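PDB 2IA2: putative Transcriptional Regulator, which probably binds operator DNA through an N-terminal helix-turn-helix domain and regulates transcription in response to a small effector sensed by its C-terminal GAF-like domain, as in other IclR-family regulators. Local coordinates for residues 147-152 with 209-214. Residues are numbered along the deposited sequence; the frame is centred on the assembly and turned at random.
Sequences ATSMGR and LRSMAA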
loop_
_atom_site.group_PDB
_atom_site.type_symbol
_atom_site.label_atom_id
_atom_site.label_comp_id
_atom_site.label_asym_id
_atom_site.label_seq_id
_atom_site.Cartn_x
_atom_site.Cartn_y
_atom_site.Cartn_z
ATOM N N ALA A 147 24.479 19.887 -6.130
ATOM C CA ALA A 147 25.778 19.301 -6.405
ATOM C C ALA A 147 25.758 17.770 -6.430
ATOM O O ALA A 147 26.817 17.134 -6.446
ATOM C CB ALA A 147 26.850 19.841 -5.384
ATOM N N THR A 148 24.554 17.184 -6.472
ATOM C CA THR A 148 24.396 15.728 -6.525
ATOM C C THR A 148 23.513 15.370 -7.709
ATOM O O THR A 148 22.697 16.204 -8.140
ATOM C CB THR A 148 23.728 15.213 -5.228
ATOM O OG1 THR A 148 22.474 15.860 -5.110
ATOM C CG2 THR A 148 24.582 15.532 -4.017
ATOM N N SER A 149 23.657 14.148 -8.217
ATOM C CA SER A 149 22.877 13.691 -9.330
ATOM C C SER A 149 21.431 13.513 -8.912
ATOM O O SER A 149 20.548 13.926 -9.620
ATOM C CB SER A 149 23.466 12.396 -9.972
ATOM O OG SER A 149 23.408 11.256 -9.105
HETATM N N MSE A 150 21.202 12.900 -7.746
HETATM C CA MSE A 150 19.855 12.773 -7.196
HETATM C C MSE A 150 19.215 14.166 -6.948
HETATM O O MSE A 150 18.054 14.365 -7.229
HETATM C CB MSE A 150 19.896 11.955 -5.900
HETATM C CG MSE A 150 20.135 10.499 -6.240
HETATM SE SE MSE A 150 19.921 9.245 -4.786
HETATM C CE MSE A 150 21.337 9.834 -3.603
ATOM N N GLY A 151 19.988 15.113 -6.450
ATOM C CA GLY A 151 19.489 16.456 -6.215
ATOM C C GLY A 151 18.997 17.135 -7.462
ATOM O O GLY A 151 17.926 17.753 -7.438
ATOM N N ARG A 152 19.744 17.014 -8.566
ATOM C CA ARG A 152 19.313 17.606 -9.844
ATOM C C ARG A 152 18.110 16.956 -10.417
ATOM O O ARG A 152 17.291 17.616 -11.039
ATOM C CB ARG A 152 20.462 17.646 -10.856
ATOM C CG ARG A 152 21.511 18.574 -10.323
ATOM C CD ARG A 152 22.627 18.831 -11.328
ATOM N NE ARG A 152 23.661 19.658 -10.699
ATOM C CZ ARG A 152 24.839 19.937 -11.261
ATOM N NH1 ARG A 152 25.142 19.491 -12.485
ATOM N NH2 ARG A 152 25.712 20.683 -10.604
ATOM N N LEU A 209 34.968 11.351 -8.034
ATOM C CA LEU A 209 33.674 10.669 -7.753
ATOM C C LEU A 209 32.664 10.980 -8.809
ATOM O O LEU A 209 32.477 12.137 -9.147
ATOM C CB LEU A 209 33.107 11.077 -6.369
ATOM C CG LEU A 209 31.672 10.678 -5.939
ATOM C CD1 LEU A 209 31.562 9.180 -5.722
ATOM C CD2 LEU A 209 31.387 11.326 -4.664
ATOM N N ARG A 210 31.972 9.963 -9.306
ATOM C CA ARG A 210 30.875 10.167 -10.243
ATOM C C ARG A 210 29.561 9.551 -9.750
ATOM O O ARG A 210 29.580 8.565 -9.048
ATOM C CB ARG A 210 31.224 9.566 -11.585
ATOM C CG ARG A 210 32.195 10.413 -12.367
ATOM C CD ARG A 210 32.436 9.836 -13.709
ATOM N NE ARG A 210 33.483 10.575 -14.372
ATOM C CZ ARG A 210 34.381 10.020 -15.176
ATOM N NH1 ARG A 210 34.365 8.698 -15.402
ATOM N NH2 ARG A 210 35.294 10.802 -15.757
ATOM N N SER A 211 28.434 10.131 -10.146
ATOM C CA SER A 211 27.103 9.623 -9.731
ATOM C C SER A 211 26.200 9.744 -10.895
ATOM O O SER A 211 26.358 10.683 -11.668
ATOM C CB SER A 211 26.533 10.491 -8.625
ATOM O OG SER A 211 27.346 10.335 -7.464
HETATM N N MSE A 212 25.218 8.842 -10.993
HETATM C CA MSE A 212 24.137 8.998 -11.975
HETATM C C MSE A 212 22.805 8.649 -11.336
HETATM O O MSE A 212 22.758 7.740 -10.521
HETATM C CB MSE A 212 24.385 8.128 -13.199
HETATM C CG MSE A 212 24.446 6.631 -12.936
HETATM SE SE MSE A 212 26.214 5.836 -13.560
HETATM C CE MSE A 212 27.534 6.862 -12.323
ATOM N N ALA A 213 21.755 9.376 -11.671
ATOM C CA ALA A 213 20.479 9.225 -10.976
ATOM C C ALA A 213 19.301 9.306 -11.927
ATOM O O ALA A 213 19.396 9.892 -13.008
ATOM C CB ALA A 213 20.333 10.276 -9.857
ATOM N N ALA A 214 18.178 8.750 -11.502
ATOM C CA ALA A 214 16.977 8.726 -12.303
ATOM C C ALA A 214 15.809 9.008 -11.334
ATOM O O ALA A 214 15.906 8.723 -10.126
ATOM C CB ALA A 214 16.818 7.377 -12.912
#
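The hydroxyl oxygen of Ser149 sits between the methylene carbon of Ser211 and the methyl carbon of Ala213 on the facing strand: Ser149 OG lies 3.3 Å from Ser211 CB and equally 3.3 Å from Ala213 CB. The angle Ser211 CB–Ser149 OG–Ala213 CB is about 149°, so the oxygen nearly bridges these alternate residues, whose CB atoms rise from the same side of the strand. This is helix-on-sheet packing in the GAF-like C-terminal domain of an IclR-family protein, where the first turn of helix 149-156 meets one face of the six-stranded antiparallel sheet. A chi1 of 66° sets the hydroxyl between the Ser149 backbone N and carbonyl carbon and directs it at the strand; Ser149 OG also comes within 3.5 Å of Met212 C, against the main chain. These are van der Waals approaches, not hydrogen bonds. Ser211 OG hydrogen-bonds with Ser230 OG on strand 223-232, while Ser211 CB, which points toward the helix, is the atom that meets Ser149 OG. Ala213 serves both helix residues, since its CB also stands 3.6 Å from Met150 CG. Beyond that carbon the selenomethionine chain bends at its third torsion, and its side chain touches Ile121 and Tyr123 of strand 120-127, extending the packing across the sheet. The CB of Met212, by contrast, points away from the helix, as strand alternation requires. Behind the contact, the helix start is fixed by Thr148 as N-cap: its OG1 accepts from Gly151 N at 2.9 Å, with a bent N-H...O angle of 135°. The backbone bond from Arg152 N to Thr148 O, 3.1 Å, closes the first turn. On the strand side of that turn, Ala213 CB comes up to 3.5 Å from Met150 N.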